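Diphthine synthase (Aeropyrum pernix, PDB 1WDE) probably catalyses the S-adenosyl-L-methionine-dependent trimethylation of a modified histidine in elongation factor 2, giving the diphthamide intermediate diphthine. Local coordinates at residues G139-P144 against T169-D174; V150-V155 against L192-E197; A209-V214 against I247-R252. One frame throughout, in Å; residues are numbered along the deposited sequence.

Interactions 1 and 3 belong to one mixed sheet, their centres about 12 Å apart. Strand 168-173 of interaction 1 runs beside strand 246-249 of interaction 3, joined to it by Ala171 N to Ile247 O at 2.7 Å, a probable hydrogen bond. Interaction 2, centred about 13 Å from interaction 1, sets the start of helix 153-165 against helix 184-202 on one face of that sheet, touching the loop just after strand 137-143 where Pro144 CG meets Pro152 CB at 3.8 Å. The probable S-adenosyl-L-methionine site comes closest to interaction 1, which contains Leu173; the Ile247 side chain lies about 4 Å from that of Leu173, the Pro152 side chain about 10 Å.

Interaction 1 of 3, residues G139-P144 against T169-D174; sequences GTVTLP and TTALLD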
loop_
_atom_site.group_PDB
_atom_site.type_symbol
_atom_site.label_atom_id
_atom_site.label_comp_id
_atom_site.label_asym_id
_atom_site.label_seq_id
_atom_site.Cartn_x
_atom_site.Cartn_y
_atom_site.Cartn_z
ATOM N N GLY A 139 -4.265 10.821 1.507
ATOM C CA GLY A 139 -4.481 9.618 2.300
ATOM C C GLY A 139 -4.455 8.323 1.487
ATOM O O GLY A 139 -4.680 8.324 0.264
ATOM N N THR A 140 -4.142 7.220 2.161
ATOM C CA THR A 140 -4.084 5.910 1.520
ATOM C C THR A 140 -5.144 5.013 2.157
ATOM O O THR A 140 -5.316 5.033 3.373
ATOM C CB THR A 140 -2.687 5.249 1.706
ATOM O OG1 THR A 140 -1.688 6.040 1.047
ATOM C CG2 THR A 140 -2.670 3.820 1.110
ATOM N N VAL A 141 -5.852 4.232 1.348
ATOM C CA VAL A 141 -6.879 3.325 1.877
ATOM C C VAL A 141 -6.568 1.913 1.374
ATOM O O VAL A 141 -5.745 1.744 0.478
ATOM C CB VAL A 141 -8.282 3.715 1.378
ATOM C CG1 VAL A 141 -8.601 5.161 1.776
ATOM C CG2 VAL A 141 -8.347 3.557 -0.140
ATOM N N THR A 142 -7.193 0.904 1.967
ATOM C CA THR A 142 -6.976 -0.465 1.503
ATOM C C THR A 142 -8.346 -1.000 1.085
ATOM O O THR A 142 -9.301 -0.882 1.837
ATOM C CB THR A 142 -6.398 -1.368 2.614
ATOM O OG1 THR A 142 -5.154 -0.818 3.064
ATOM C CG2 THR A 142 -6.125 -2.802 2.058
ATOM N N LEU A 143 -8.457 -1.559 -0.118
ATOM C CA LEU A 143 -9.748 -2.087 -0.569
ATOM C C LEU A 143 -9.815 -3.530 -0.066
ATOM O O LEU A 143 -9.032 -4.383 -0.487
ATOM C CB LEU A 143 -9.844 -2.012 -2.100
ATOM C CG LEU A 143 -9.573 -0.617 -2.689
ATOM C CD1 LEU A 143 -9.785 -0.645 -4.200
ATOM C CD2 LEU A 143 -10.494 0.417 -2.016
ATOM N N PRO A 144 -10.743 -3.811 0.862
ATOM C CA PRO A 144 -10.916 -5.145 1.448
ATOM C C PRO A 144 -11.431 -6.207 0.494
ATOM O O PRO A 144 -12.186 -5.917 -0.440
ATOM C CB PRO A 144 -11.899 -4.889 2.590
ATOM C CG PRO A 144 -12.800 -3.816 1.998
ATOM C CD PRO A 144 -11.802 -2.888 1.325
ATOM N N THR A 169 -5.626 9.822 -4.326
ATOM C CA THR A 169 -5.771 8.714 -3.394
ATOM C C THR A 169 -4.915 7.520 -3.821
ATOM O O THR A 169 -4.820 7.182 -5.007
ATOM C CB THR A 169 -7.240 8.222 -3.331
ATOM O OG1 THR A 169 -8.092 9.277 -2.866
ATOM C CG2 THR A 169 -7.360 7.032 -2.389
ATOM N N THR A 170 -4.269 6.889 -2.857
ATOM C CA THR A 170 -3.522 5.692 -3.171
ATOM C C THR A 170 -4.431 4.614 -2.599
ATOM O O THR A 170 -4.839 4.697 -1.441
ATOM C CB THR A 170 -2.156 5.644 -2.477
ATOM O OG1 THR A 170 -1.328 6.720 -2.968
ATOM C CG2 THR A 170 -1.466 4.293 -2.809
ATOM N N ALA A 171 -4.813 3.637 -3.412
ATOM C CA ALA A 171 -5.685 2.589 -2.908
ATOM C C ALA A 171 -4.980 1.247 -3.036
ATOM O O ALA A 171 -4.658 0.779 -4.139
ATOM C CB ALA A 171 -7.010 2.587 -3.665
ATOM N N LEU A 172 -4.720 0.638 -1.888
ATOM C CA LEU A 172 -4.044 -0.645 -1.861
ATOM C C LEU A 172 -5.088 -1.759 -1.954
ATOM O O LEU A 172 -6.257 -1.577 -1.605
ATOM C CB LEU A 172 -3.242 -0.787 -0.564
ATOM C CG LEU A 172 -2.241 0.331 -0.206
ATOM C CD1 LEU A 172 -1.482 -0.084 1.061
ATOM C CD2 LEU A 172 -1.266 0.590 -1.352
ATOM N N LEU A 173 -4.650 -2.918 -2.424
ATOM C CA LEU A 173 -5.532 -4.073 -2.565
ATOM C C LEU A 173 -5.214 -5.104 -1.470
ATOM O O LEU A 173 -4.054 -5.420 -1.206
ATOM C CB LEU A 173 -5.338 -4.713 -3.948
ATOM C CG LEU A 173 -5.705 -3.859 -5.170
ATOM C CD1 LEU A 173 -5.113 -4.453 -6.422
ATOM C CD2 LEU A 173 -7.210 -3.766 -5.275
ATOM N N ASP A 174 -6.263 -5.596 -0.833
ATOM C CA ASP A 174 -6.178 -6.606 0.217
ATOM C C ASP A 174 -5.420 -7.857 -0.276
ATOM O O ASP A 174 -5.209 -8.049 -1.483
ATOM C CB ASP A 174 -7.607 -6.972 0.621
ATOM C CG ASP A 174 -7.714 -7.488 2.038
ATOM O OD1 ASP A 174 -8.854 -7.788 2.444
ATOM O OD2 ASP A 174 -6.678 -7.590 2.740
#
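Thr140 and Thr170 stand side by side on one face of a parallel strand pair, with Thr140 OG1 3.6 Å from Thr170 CB. Both hydroxyls lie beside their own backbone N and both methyls opposite it (chi1 -64° in each), so like groups are aligned. Thr170 OG1 has its polar partner in Arg127 NE, and a beta-branched threonine suits an extended strand while offering that hydroxyl. Further along the same face, the Thr140 CG2 methyl rests 3.8 Å from Leu172 CG, and the two side chains cross obliquely; Leu172 also packs on Val123 and Ala97, close to the probable cofactor site.

The backbones are stitched in parallel register. Leu172 is used twice: its N donates to Val141 O at 2.8 Å, and its O accepts from Leu143 N at 2.7 Å. The bond from Thr170 N to Gly139 O is weak. Strands 137-143 and 168-173 are the two arms of a beta-alpha-beta crossover through helix 153-165; the first of them is the outermost strand of the mixed sheet.

The other face, under the helices, is mainly aliphatic, formed by Val141, Leu143, Ala171 and Leu173. With CG1 beside the backbone N (chi1 -58°), Val141 CG2 occupies the cramped slot between N and carbonyl carbon and meets Ala171 CB at 3.9 Å. Leu143, two residues on along the same strand as Val141, brings its CG to the same alanine methyl, which is small enough to meet both. Beyond it, Leu143 CD1 approaches Leu173 CD2 at 4.2 Å, branch against branch, and both leucines also touch helix 184-202.

At the C-terminal end, Asp174 N donates to Leu143 O at 3.0 Å. Its carboxylate swings alongside Pro144, then is held from two quarters: OD1 accepts from Gly145 N, and OD2 forms a salt bridge with Arg148.

Interaction 2 of 3, residues V150-V155 against L192-E197; sequences VTPISV and LEADRE
A helix start packed against the flank of another helix brings Thr151, Pro152 and Ile153 onto Ala194 and Glu197. Pro152 occupies the N-cap position of helix 153-165 and is the centre of an inverse gamma turn, in which Ile153 N donates to Thr151 O at 2.8 Å. Proline suits the turn, because its ring holds phi near the required value (-66° here) and the bond uses the N-H of Ile153 and the carbonyl of Thr151, so that Pro152 needs no N-H for it.

The methyl of Ala194 points toward this turn and is gripped tightly: Ala194 CB lies 3.2 Å from Pro152 O and 3.5 Å from Pro152 CG. A one-carbon side chain lets the two backbones draw near, with the CA atoms of Ile153 and Ala194 5.0 Å apart. Thr151 presses on the same residue with its methyl, Thr151 CG2 sitting 3.5 Å from Ala194 CA. Its OG1 lies beside the backbone N (chi1 -66°), which puts CG2 opposite that N and turns carbon to the helix.

In the fold, helices 153-165 and 184-202 lie on the same face of the mixed sheet, where Val155 packs on Val141 and Leu143. Near this contact the two helices are also tied by polar groups, since Asp195 OD1 bonds to Tyr160 OH of helix 153-165, while OD2 takes Leu208 N.

No hydrogen bond joins the two segments; at the more exposed margin Glu197 extends its chain beyond CG so that the carboxylate lies against the ends of the Thr151 and Ile153 side chains: OE2 approaches Ile153 CD1 at 3.5 Å and OE1 approaches Thr151 CG2 at 3.8 Å. Ile153 runs across this glutamate at about a right angle, its long arm ending at the carboxylate, and it also touches Tyr198 and Glu201.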
loop_
_atom_site.group_PDB
_atom_site.type_symbol
_atom_site.label_atom_id
_atom_site.label_comp_id
_atom_site.label_asym_id
_atom_site.label_seq_id
_atom_site.Cartn_x
_atom_site.Cartn_y
_atom_site.Cartn_z
ATOM N N VAL A 150 -17.053 -7.142 4.836
ATOM C CA VAL A 150 -17.322 -5.735 5.088
ATOM C C VAL A 150 -17.426 -4.876 3.835
ATOM O O VAL A 150 -16.578 -4.950 2.939
ATOM C CB VAL A 150 -16.228 -5.115 5.989
ATOM C CG1 VAL A 150 -16.525 -3.642 6.225
ATOM C CG2 VAL A 150 -16.151 -5.859 7.310
ATOM N N THR A 151 -18.481 -4.068 3.781
ATOM C CA THR A 151 -18.683 -3.136 2.676
ATOM C C THR A 151 -17.937 -1.900 3.163
ATOM O O THR A 151 -18.304 -1.300 4.171
ATOM C CB THR A 151 -20.172 -2.813 2.471
ATOM O OG1 THR A 151 -20.859 -3.998 2.042
ATOM C CG2 THR A 151 -20.343 -1.718 1.425
ATOM N N PRO A 152 -16.866 -1.520 2.463
ATOM C CA PRO A 152 -16.018 -0.365 2.793
ATOM C C PRO A 152 -16.621 1.038 2.684
ATOM O O PRO A 152 -16.184 1.817 1.853
ATOM C CB PRO A 152 -14.825 -0.552 1.855
ATOM C CG PRO A 152 -15.444 -1.161 0.649
ATOM C CD PRO A 152 -16.387 -2.194 1.241
ATOM N N ILE A 153 -17.606 1.368 3.519
ATOM C CA ILE A 153 -18.224 2.693 3.461
ATOM C C ILE A 153 -17.281 3.797 3.972
ATOM O O ILE A 153 -17.161 4.865 3.369
ATOM C CB ILE A 153 -19.552 2.714 4.262
ATOM C CG1 ILE A 153 -20.554 1.758 3.609
ATOM C CG2 ILE A 153 -20.140 4.108 4.275
ATOM C CD1 ILE A 153 -21.903 1.706 4.312
ATOM N N SER A 154 -16.605 3.549 5.084
ATOM C CA SER A 154 -15.694 4.562 5.591
ATOM C C SER A 154 -14.558 4.745 4.580
ATOM O O SER A 154 -14.009 5.834 4.453
ATOM C CB SER A 154 -15.145 4.151 6.950
ATOM O OG SER A 154 -14.350 2.994 6.819
ATOM N N VAL A 155 -14.223 3.684 3.845
ATOM C CA VAL A 155 -13.160 3.770 2.851
ATOM C C VAL A 155 -13.541 4.693 1.691
ATOM O O VAL A 155 -12.712 5.491 1.234
ATOM C CB VAL A 155 -12.790 2.382 2.310
ATOM C CG1 VAL A 155 -12.048 2.513 0.977
ATOM C CG2 VAL A 155 -11.907 1.676 3.327
ATOM N N LEU A 192 -17.119 0.194 -5.328
ATOM C CA LEU A 192 -18.248 0.874 -5.963
ATOM C C LEU A 192 -19.562 0.512 -5.275
ATOM O O LEU A 192 -20.460 1.346 -5.171
ATOM C CB LEU A 192 -18.281 0.558 -7.463
ATOM C CG LEU A 192 -17.027 1.041 -8.210
ATOM C CD1 LEU A 192 -17.121 0.709 -9.692
ATOM C CD2 LEU A 192 -16.885 2.566 -8.017
ATOM N N GLU A 193 -19.679 -0.722 -4.787
ATOM C CA GLU A 193 -20.901 -1.081 -4.078
ATOM C C GLU A 193 -20.952 -0.237 -2.802
ATOM O O GLU A 193 -22.022 0.226 -2.413
ATOM C CB GLU A 193 -20.934 -2.576 -3.731
ATOM C CG GLU A 193 -22.056 -2.959 -2.756
ATOM C CD GLU A 193 -23.436 -2.523 -3.232
ATOM O OE1 GLU A 193 -24.389 -2.574 -2.422
ATOM O OE2 GLU A 193 -23.570 -2.134 -4.415
ATOM N N ALA A 194 -19.791 -0.029 -2.166
ATOM C CA ALA A 194 -19.706 0.788 -0.943
ATOM C C ALA A 194 -20.072 2.234 -1.248
ATOM O O ALA A 194 -20.726 2.911 -0.453
ATOM C CB ALA A 194 -18.263 0.741 -0.350
ATOM N N ASP A 195 -19.626 2.714 -2.401
ATOM C CA ASP A 195 -19.911 4.079 -2.807
ATOM C C ASP A 195 -21.403 4.305 -2.972
ATOM O O ASP A 195 -21.931 5.321 -2.529
ATOM C CB ASP A 195 -19.186 4.394 -4.112
ATOM C CG ASP A 195 -19.314 5.856 -4.512
ATOM O OD1 ASP A 195 -19.371 6.731 -3.608
ATOM O OD2 ASP A 195 -19.332 6.134 -5.732
ATOM N N ARG A 196 -22.090 3.355 -3.606
ATOM C CA ARG A 196 -23.528 3.493 -3.810
ATOM C C ARG A 196 -24.273 3.483 -2.482
ATOM O O ARG A 196 -25.265 4.196 -2.309
ATOM C CB ARG A 196 -24.054 2.390 -4.733
ATOM C CG ARG A 196 -23.663 2.582 -6.195
ATOM C CD ARG A 196 -24.390 1.605 -7.122
ATOM N NE ARG A 196 -23.994 0.209 -6.921
ATOM C CZ ARG A 196 -22.872 -0.338 -7.386
ATOM N NH1 ARG A 196 -22.625 -1.617 -7.142
ATOM N NH2 ARG A 196 -22.008 0.377 -8.100
ATOM N N GLU A 197 -23.787 2.678 -1.546
ATOM C CA GLU A 197 -24.388 2.590 -0.224
ATOM C C GLU A 197 -24.100 3.884 0.531
ATOM O O GLU A 197 -24.989 4.438 1.176
ATOM C CB GLU A 197 -23.790 1.409 0.534
ATOM C CG GLU A 197 -24.754 0.701 1.450
ATOM C CD GLU A 197 -24.249 -0.671 1.853
ATOM O OE1 GLU A 197 -24.135 -1.549 0.966
ATOM O OE2 GLU A 197 -23.957 -0.866 3.053
#

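Interaction 3 of 3, residues A209-V214 against I247-R252; sequences ARLPSV and IVIPAR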
loop_
_atom_site.group_PDB
_atom_site.type_symbol
_atom_site.label_atom_id
_atom_site.label_comp_id
_atom_site.label_asym_id
_atom_site.label_seq_id
_atom_site.Cartn_x
_atom_site.Cartn_y
_atom_site.Cartn_z
ATOM N N ALA A 209 -17.379 5.595 -9.472
ATOM C CA ALA A 209 -17.329 4.772 -10.686
ATOM C C ALA A 209 -16.929 5.589 -11.903
ATOM O O ALA A 209 -16.255 5.097 -12.817
ATOM C CB ALA A 209 -18.691 4.114 -10.918
ATOM N N ARG A 210 -17.324 6.854 -11.896
ATOM C CA ARG A 210 -17.040 7.784 -12.986
ATOM C C ARG A 210 -15.643 8.428 -13.001
ATOM O O ARG A 210 -15.284 9.140 -13.945
ATOM C CB ARG A 210 -18.085 8.889 -12.985
ATOM C CG ARG A 210 -19.478 8.443 -13.424
ATOM C CD ARG A 210 -20.181 9.636 -14.054
ATOM N NE ARG A 210 -20.798 10.494 -13.065
ATOM C CZ ARG A 210 -21.020 11.796 -13.213
ATOM N NH1 ARG A 210 -20.659 12.441 -14.318
ATOM N NH2 ARG A 210 -21.656 12.444 -12.262
ATOM N N LEU A 211 -14.862 8.203 -11.953
ATOM C CA LEU A 211 -13.511 8.763 -11.906
ATOM C C LEU A 211 -12.494 7.904 -12.637
ATOM O O LEU A 211 -12.584 6.681 -12.598
ATOM C CB LEU A 211 -13.038 8.861 -10.459
ATOM C CG LEU A 211 -13.791 9.820 -9.548
ATOM C CD1 LEU A 211 -13.355 9.592 -8.102
ATOM C CD2 LEU A 211 -13.500 11.243 -10.023
ATOM N N PRO A 212 -11.507 8.537 -13.293
ATOM C CA PRO A 212 -10.463 7.803 -14.004
ATOM C C PRO A 212 -9.554 7.281 -12.888
ATOM O O PRO A 212 -9.677 7.696 -11.722
ATOM C CB PRO A 212 -9.779 8.886 -14.844
ATOM C CG PRO A 212 -9.876 10.094 -13.951
ATOM C CD PRO A 212 -11.331 9.994 -13.463
ATOM N N SER A 213 -8.658 6.369 -13.222
ATOM C CA SER A 213 -7.755 5.823 -12.218
ATOM C C SER A 213 -6.565 5.218 -12.918
ATOM O O SER A 213 -6.597 4.996 -14.130
ATOM C CB SER A 213 -8.472 4.771 -11.361
ATOM O OG SER A 213 -8.865 3.645 -12.144
ATOM N N VAL A 214 -5.503 4.967 -12.160
ATOM C CA VAL A 214 -4.294 4.402 -12.729
ATOM C C VAL A 214 -4.021 3.117 -11.958
ATOM O O VAL A 214 -4.083 3.096 -10.732
ATOM C CB VAL A 214 -3.096 5.384 -12.573
ATOM C CG1 VAL A 214 -1.946 4.972 -13.488
ATOM C CG2 VAL A 214 -3.546 6.818 -12.891
ATOM N N ILE A 247 -3.645 1.008 -6.743
ATOM C CA ILE A 247 -4.452 1.831 -7.618
ATOM C C ILE A 247 -4.348 3.299 -7.202
ATOM O O ILE A 247 -4.339 3.616 -6.021
ATOM C CB ILE A 247 -5.924 1.363 -7.550
ATOM C CG1 ILE A 247 -6.053 -0.039 -8.172
ATOM C CG2 ILE A 247 -6.822 2.337 -8.287
ATOM C CD1 ILE A 247 -7.382 -0.687 -7.900
ATOM N N VAL A 248 -4.182 4.190 -8.166
ATOM C CA VAL A 248 -4.171 5.592 -7.819
ATOM C C VAL A 248 -5.448 6.184 -8.421
ATOM O O VAL A 248 -5.729 6.000 -9.616
ATOM C CB VAL A 248 -2.907 6.306 -8.350
ATOM C CG1 VAL A 248 -3.059 7.832 -8.199
ATOM C CG2 VAL A 248 -1.689 5.828 -7.561
ATOM N N ILE A 249 -6.250 6.819 -7.567
ATOM C CA ILE A 249 -7.501 7.502 -7.968
ATOM C C ILE A 249 -7.145 8.991 -7.792
ATOM O O ILE A 249 -7.232 9.550 -6.700
ATOM C CB ILE A 249 -8.680 7.115 -7.042
ATOM C CG1 ILE A 249 -8.908 5.592 -7.103
ATOM C CG2 ILE A 249 -9.972 7.862 -7.479
ATOM C CD1 ILE A 249 -9.801 5.065 -5.960
ATOM N N PRO A 250 -6.775 9.657 -8.885
ATOM C CA PRO A 250 -6.383 11.057 -8.805
ATOM C C PRO A 250 -7.457 12.091 -8.557
ATOM O O PRO A 250 -8.657 11.842 -8.774
ATOM C CB PRO A 250 -5.688 11.274 -10.138
ATOM C CG PRO A 250 -6.564 10.529 -11.067
ATOM C CD PRO A 250 -7.011 9.273 -10.289
ATOM N N ALA A 251 -7.008 13.231 -8.031
ATOM C CA ALA A 251 -7.884 14.370 -7.841
ATOM C C ALA A 251 -7.745 14.956 -9.236
ATOM O O ALA A 251 -6.964 14.439 -10.051
ATOM C CB ALA A 251 -7.312 15.341 -6.807
ATOM N N ARG A 252 -8.467 16.029 -9.526
ATOM C CA ARG A 252 -8.381 16.634 -10.851
ATOM C C ARG A 252 -6.941 16.937 -11.216
ATOM O O ARG A 252 -6.263 17.701 -10.526
ATOM C CB ARG A 252 -9.218 17.913 -10.883
ATOM C CG ARG A 252 -9.405 18.443 -12.255
ATOM C CD ARG A 252 -10.750 19.112 -12.388
ATOM N NE ARG A 252 -10.862 19.718 -13.699
ATOM C CZ ARG A 252 -11.978 20.237 -14.185
ATOM N NH1 ARG A 252 -13.086 20.215 -13.455
ATOM N NH2 ARG A 252 -11.971 20.789 -15.392
#
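This is a short antiparallel strand pairing, buried within the mixed sheet, where 213-217 runs between 246-249 and 225-229. Val214 and Val248 form a hydrogen-bonded pair: Val214 N donates to Val248 O and Val248 N to Val214 O, each at 2.8 Å and in the carbonyl plane. Their beta-branched side chains favour the extended backbone and lie on the same face, Val214 CB 4.3 Å from Val248 CB.

The next hydrogen-bonded pair in this register would be Pro212 with Pro250, but neither proline has an N-H, so the ladder stops. Pro212 O is buried without a polar partner, and Pro250 CD closes on it at 3.4 Å. Between the two positions backbone pairing brings Ser213 CA to 3.3 Å from Val248 O; the small serine side chain touches Leu232 and Leu235 of helix 232-236.

Before the strand, Leu211 crosses Ile249 at about a right angle, with Leu211 CD1 3.9 Å from Ile249 CG2; Ile249 CG1 sits beside the backbone N (chi1 -60°), leaving CG2 anti to it and facing Leu211. Such a mixed, helix-flanked sheet is characteristic of the C-terminal domain of the tetrapyrrole methylase fold, to which diphthine synthases belong.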